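PDB 4Z9F: halohydrin epoxidase A from Corynebacterium sp., which probably catalyses the reversible loss of hydrogen halide from vicinal halohydrins to give epoxides, on a Rossmann-type fold shared with short-chain dehydrogenases/reductases. Local coordinates for residues 27-41 against 50-62. The protein carries 1 engineered substitution. Numbering follows the deposited sequence.
Sequences TVVCHDASFADAAER and GTVALAEQKPERL. Engineered in segment 27-41: Ser34 (natural residue Thr).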
loop_
_atom_site.group_PDB
_atom_site.type_symbol
_atom_site.label_atom_id
_atom_site.label_comp_id
_atom_site.label_asym_id
_atom_site.label_seq_id
_atom_site.Cartn_x
_atom_site.Cartn_y
_atom_site.Cartn_z
ATOM N N THR C 27 -32.905 15.418 0.897
ATOM C CA THR C 27 -33.731 14.852 -0.155
ATOM C C THR C 27 -32.822 13.973 -1.001
ATOM O O THR C 27 -31.833 14.455 -1.567
ATOM C CB THR C 27 -34.385 15.951 -0.992
ATOM O OG1 THR C 27 -35.192 16.761 -0.135
ATOM C CG2 THR C 27 -35.258 15.353 -2.085
ATOM N N VAL C 28 -33.133 12.687 -1.067
ATOM C CA VAL C 28 -32.289 11.733 -1.768
ATOM C C VAL C 28 -32.912 11.439 -3.123
ATOM O O VAL C 28 -33.946 10.766 -3.213
ATOM C CB VAL C 28 -32.087 10.453 -0.949
ATOM C CG1 VAL C 28 -31.113 9.543 -1.673
ATOM C CG2 VAL C 28 -31.584 10.809 0.461
ATOM N N VAL C 29 -32.272 11.936 -4.179
ATOM C CA VAL C 29 -32.647 11.631 -5.556
ATOM C C VAL C 29 -31.936 10.348 -5.982
ATOM O O VAL C 29 -30.710 10.242 -5.864
ATOM C CB VAL C 29 -32.275 12.800 -6.483
ATOM C CG1 VAL C 29 -32.633 12.482 -7.897
ATOM C CG2 VAL C 29 -32.946 14.078 -6.017
ATOM N N CYS C 30 -32.696 9.379 -6.498
ATOM C CA CYS C 30 -32.227 8.006 -6.650
ATOM C C CYS C 30 -32.273 7.536 -8.096
ATOM O O CYS C 30 -33.256 7.770 -8.806
ATOM C CB CYS C 30 -33.070 7.056 -5.789
ATOM S SG CYS C 30 -32.937 7.391 -4.041
ATOM N N HIS C 31 -31.209 6.851 -8.515
ATOM C CA HIS C 31 -31.148 6.162 -9.791
ATOM C C HIS C 31 -31.203 4.661 -9.540
ATOM O O HIS C 31 -30.714 4.170 -8.518
ATOM C CB HIS C 31 -29.874 6.535 -10.564
ATOM C CG HIS C 31 -29.370 5.464 -11.485
ATOM N ND1 HIS C 31 -28.590 4.410 -11.052
ATOM C CD2 HIS C 31 -29.503 5.305 -12.825
ATOM C CE1 HIS C 31 -28.283 3.641 -12.080
ATOM N NE2 HIS C 31 -28.823 4.162 -13.170
ATOM N N ASP C 32 -31.822 3.944 -10.474
ATOM C CA ASP C 32 -31.817 2.487 -10.455
ATOM C C ASP C 32 -32.234 1.997 -11.832
ATOM O O ASP C 32 -32.984 2.674 -12.542
ATOM C CB ASP C 32 -32.739 1.932 -9.364
ATOM C CG ASP C 32 -32.507 0.445 -9.102
ATOM O OD1 ASP C 32 -33.361 -0.377 -9.506
ATOM O OD2 ASP C 32 -31.462 0.098 -8.497
ATOM N N ALA C 33 -31.719 0.828 -12.216
ATOM C CA ALA C 33 -32.088 0.262 -13.511
ATOM C C ALA C 33 -33.586 0.011 -13.599
ATOM O O ALA C 33 -34.177 0.134 -14.680
ATOM C CB ALA C 33 -31.323 -1.036 -13.765
ATOM N N SER C 34 -34.216 -0.328 -12.473
ATOM C CA SER C 34 -35.634 -0.659 -12.484
ATOM C C SER C 34 -36.505 0.572 -12.662
ATOM O O SER C 34 -37.699 0.438 -12.948
ATOM C CB SER C 34 -36.015 -1.372 -11.192
ATOM O OG SER C 34 -35.967 -0.479 -10.093
ATOM N N PHE C 35 -35.943 1.759 -12.485
ATOM C CA PHE C 35 -36.725 2.981 -12.591
ATOM C C PHE C 35 -37.027 3.356 -14.035
ATOM O O PHE C 35 -37.670 4.383 -14.271
ATOM C CB PHE C 35 -36.001 4.131 -11.886
ATOM C CG PHE C 35 -35.918 3.975 -10.389
ATOM C CD1 PHE C 35 -35.171 4.868 -9.627
ATOM C CD2 PHE C 35 -36.570 2.939 -9.740
ATOM C CE1 PHE C 35 -35.091 4.737 -8.242
ATOM C CE2 PHE C 35 -36.487 2.800 -8.363
ATOM C CZ PHE C 35 -35.744 3.698 -7.613
ATOM N N ALA C 36 -36.577 2.569 -15.011
ATOM C CA ALA C 36 -37.049 2.790 -16.371
ATOM C C ALA C 36 -38.558 2.614 -16.466
ATOM O O ALA C 36 -39.174 3.105 -17.419
ATOM C CB ALA C 36 -36.347 1.846 -17.343
ATOM N N ASP C 37 -39.160 1.946 -15.483
ATOM C CA ASP C 37 -40.597 1.711 -15.429
ATOM C C ASP C 37 -41.245 2.668 -14.434
ATOM O O ASP C 37 -40.958 2.610 -13.234
ATOM C CB ASP C 37 -40.892 0.265 -15.038
ATOM C CG ASP C 37 -42.368 -0.047 -15.073
ATOM O OD1 ASP C 37 -42.991 -0.117 -13.991
ATOM O OD2 ASP C 37 -42.905 -0.199 -16.192
ATOM N N ALA C 38 -42.141 3.524 -14.936
ATOM C CA ALA C 38 -42.816 4.516 -14.103
ATOM C C ALA C 38 -43.441 3.917 -12.849
ATOM O O ALA C 38 -43.514 4.587 -11.812
ATOM C CB ALA C 38 -43.886 5.231 -14.929
ATOM N N ALA C 39 -43.901 2.665 -12.915
ATOM C CA ALA C 39 -44.574 2.079 -11.758
ATOM C C ALA C 39 -43.588 1.779 -10.635
ATOM O O ALA C 39 -43.873 2.050 -9.461
ATOM C CB ALA C 39 -45.331 0.813 -12.164
ATOM N N GLU C 40 -42.422 1.219 -10.967
ATOM C CA GLU C 40 -41.423 0.983 -9.929
ATOM C C GLU C 40 -40.969 2.291 -9.295
ATOM O O GLU C 40 -40.765 2.360 -8.077
ATOM C CB GLU C 40 -40.237 0.207 -10.499
ATOM C CG GLU C 40 -40.599 -1.178 -11.029
ATOM C CD GLU C 40 -40.471 -2.264 -9.960
ATOM O OE1 GLU C 40 -39.764 -2.003 -8.956
ATOM O OE2 GLU C 40 -41.095 -3.342 -10.134
ATOM N N ARG C 41 -40.832 3.349 -10.102
ATOM C CA ARG C 41 -40.532 4.669 -9.551
ATOM C C ARG C 41 -41.571 5.087 -8.517
ATOM O O ARG C 41 -41.222 5.567 -7.433
ATOM C CB ARG C 41 -40.447 5.715 -10.665
ATOM C CG ARG C 41 -39.446 5.408 -11.763
ATOM C CD ARG C 41 -39.096 6.663 -12.543
ATOM N NE ARG C 41 -40.218 7.192 -13.325
ATOM C CZ ARG C 41 -40.424 6.919 -14.612
ATOM N NH1 ARG C 41 -41.462 7.446 -15.246
ATOM N NH2 ARG C 41 -39.603 6.105 -15.264
ATOM N N GLY C 50 -39.771 10.952 0.947
ATOM C CA GLY C 50 -38.740 11.950 0.796
ATOM C C GLY C 50 -37.947 11.816 -0.490
ATOM O O GLY C 50 -37.507 12.830 -1.042
ATOM N N THR C 51 -37.775 10.595 -0.984
ATOM C CA THR C 51 -36.895 10.372 -2.120
ATOM C C THR C 51 -37.577 10.734 -3.438
ATOM O O THR C 51 -38.804 10.840 -3.537
ATOM C CB THR C 51 -36.437 8.916 -2.182
ATOM O OG1 THR C 51 -37.545 8.086 -2.557
ATOM C CG2 THR C 51 -35.878 8.456 -0.825
ATOM N N VAL C 52 -36.748 10.925 -4.458
ATOM C CA VAL C 52 -37.180 11.109 -5.835
ATOM C C VAL C 52 -36.550 9.996 -6.661
ATOM O O VAL C 52 -35.342 9.748 -6.554
ATOM C CB VAL C 52 -36.771 12.490 -6.378
ATOM C CG1 VAL C 52 -36.930 12.542 -7.892
ATOM C CG2 VAL C 52 -37.564 13.594 -5.704
ATOM N N ALA C 53 -37.363 9.317 -7.465
ATOM C CA ALA C 53 -36.885 8.267 -8.355
ATOM C C ALA C 53 -36.707 8.844 -9.753
ATOM O O ALA C 53 -37.685 9.256 -10.385
ATOM C CB ALA C 53 -37.851 7.082 -8.385
ATOM N N LEU C 54 -35.462 8.867 -10.228
ATOM C CA LEU C 54 -35.152 9.341 -11.568
ATOM C C LEU C 54 -35.483 8.290 -12.611
ATOM O O LEU C 54 -35.300 7.092 -12.384
ATOM C CB LEU C 54 -33.668 9.682 -11.696
ATOM C CG LEU C 54 -33.108 10.794 -10.837
ATOM C CD1 LEU C 54 -31.608 10.915 -11.097
ATOM C CD2 LEU C 54 -33.841 12.094 -11.151
ATOM N N ALA C 55 -35.929 8.747 -13.781
ATOM C CA ALA C 55 -36.082 7.838 -14.902
ATOM C C ALA C 55 -34.779 7.640 -15.665
ATOM O O ALA C 55 -34.603 6.592 -16.297
ATOM C CB ALA C 55 -37.167 8.353 -15.852
ATOM N N GLU C 56 -33.866 8.609 -15.609
ATOM C CA GLU C 56 -32.691 8.584 -16.472
ATOM C C GLU C 56 -31.795 7.403 -16.132
ATOM O O GLU C 56 -31.570 7.089 -14.962
ATOM C CB GLU C 56 -31.906 9.891 -16.355
ATOM C CG GLU C 56 -32.520 11.031 -17.176
ATOM C CD GLU C 56 -33.763 11.649 -16.517
ATOM O OE1 GLU C 56 -34.345 12.597 -17.117
ATOM O OE2 GLU C 56 -34.134 11.183 -15.410
ATOM N N GLN C 57 -31.288 6.750 -17.178
ATOM C CA GLN C 57 -30.424 5.588 -17.044
ATOM C C GLN C 57 -28.996 5.845 -17.486
ATOM O O GLN C 57 -28.112 5.048 -17.154
ATOM C CB GLN C 57 -30.985 4.410 -17.857
ATOM C CG GLN C 57 -32.328 3.919 -17.348
ATOM C CD GLN C 57 -32.238 3.461 -15.912
ATOM O OE1 GLN C 57 -31.404 2.618 -15.573
ATOM N NE2 GLN C 57 -33.069 4.037 -15.051
ATOM N N LYS C 58 -28.745 6.953 -18.238
ATOM C CA LYS C 58 -27.367 7.129 -18.668
ATOM C C LYS C 58 -26.570 7.864 -17.594
ATOM O O LYS C 58 -27.077 8.804 -16.976
ATOM C CB LYS C 58 -27.308 7.892 -19.987
ATOM C CG LYS C 58 -27.771 7.050 -21.168
ATOM C CD LYS C 58 -27.759 7.837 -22.467
ATOM C CE LYS C 58 -28.337 7.009 -23.600
ATOM N NZ LYS C 58 -28.802 7.856 -24.737
ATOM N N PRO C 59 -25.337 7.432 -17.327
ATOM C CA PRO C 59 -24.588 8.051 -16.228
ATOM C C PRO C 59 -24.320 9.526 -16.451
ATOM O O PRO C 59 -24.342 10.295 -15.487
ATOM C CB PRO C 59 -23.292 7.231 -16.183
ATOM C CG PRO C 59 -23.147 6.680 -17.562
ATOM C CD PRO C 59 -24.543 6.421 -18.049
ATOM N N GLU C 60 -24.085 9.950 -17.697
ATOM C CA GLU C 60 -23.777 11.350 -17.974
ATOM C C GLU C 60 -24.981 12.263 -17.814
ATOM O O GLU C 60 -24.813 13.486 -17.830
ATOM C CB GLU C 60 -23.223 11.502 -19.390
ATOM C CG GLU C 60 -24.209 11.077 -20.470
ATOM C CD GLU C 60 -23.924 9.694 -21.032
ATOM O OE1 GLU C 60 -23.878 9.558 -22.274
ATOM O OE2 GLU C 60 -23.739 8.741 -20.243
ATOM N N ARG C 61 -26.185 11.709 -17.672
ATOM C CA ARG C 61 -27.387 12.524 -17.565
ATOM C C ARG C 61 -27.959 12.585 -16.158
ATOM O O ARG C 61 -28.875 13.378 -15.915
ATOM C CB ARG C 61 -28.457 12.012 -18.543
ATOM C CG ARG C 61 -28.106 12.284 -20.003
ATOM C CD ARG C 61 -28.944 11.470 -20.970
ATOM N NE ARG C 61 -28.592 11.768 -22.358
ATOM C CZ ARG C 61 -29.403 11.577 -23.396
ATOM N NH1 ARG C 61 -30.621 11.077 -23.213
ATOM N NH2 ARG C 61 -28.991 11.881 -24.622
ATOM N N LEU C 62 -27.424 11.805 -15.214
ATOM C CA LEU C 62 -27.998 11.760 -13.873
ATOM C C LEU C 62 -27.868 13.084 -13.137
ATOM O O LEU C 62 -28.738 13.428 -12.329
ATOM C CB LEU C 62 -27.326 10.658 -13.051
ATOM C CG LEU C 62 -27.551 9.252 -13.587
ATOM C CD1 LEU C 62 -26.821 8.270 -12.700
ATOM C CD2 LEU C 62 -29.056 8.943 -13.660
HETATM O O HOH W 1 -37.406 15.091 1.154
HETATM O O HOH W 2 -28.476 3.090 -15.626
HETATM O O HOH W 3 -32.780 5.820 -12.751
#
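The Phe35 ring rests on Ala53, whose CB sits over one face, 3.9 Å from the ring centroid in a CH-pi contact; Asp32 CB covers the middle of the opposite face, and Leu54 O lies at the edge. Ala53 CB also meets Arg41 CB at 3.7 Å, and a small side chain suits a place so close to both. Bent at chi3 (-67°), Arg41 lays its guanidinium between Ala55 CB on one face and Ala38 CA over the centre of the other, while NH2 donates to Phe35 O (2.8 Å). The His31 ring has Leu62 CD1 over one face and Glu56 O at its edge; water 2 joins its NE2 to Gln57 O and OE1, and ND1 is hydrogen-bonded to His8 N.

The bend of Gln57 at chi2 (-59°) carries its amide back to the backbone, where NE2 donates to Asp32 O (2.9 Å), tying the loop after strand 52-53 to the 3-10 turn, and to Ala55 O. Phe35 N reaches Asp32 O from the opposite face of its plane, and two N-H groups thus hold that oxygen. Between the strands, Val52 N donates to Val28 O, Cys30 N to Val52 O (2.7 Å) and Leu54 N to Cys30 O, in parallel register. Beta-branched Val29 and Val52 lie side by side on one sheet face, and Val29 CG1 presses on Leu54 CG (3.4 Å). Gly50 adopts backbone angles that would jam a CB against the preceding carbonyl O; water 1 links its O to Thr27 OG1.

Strand 27-30, helix 38-47 and strand 52-53 form a beta-alpha-beta crossover of the Rossmann fold. Helix 14-23 packs on the Cys30 and Thr51 side, helix 62-67 touches Val29 and Leu54, and strand 3-6 continues the sheet beyond 27-30, leaving 52-53 outermost within the chain.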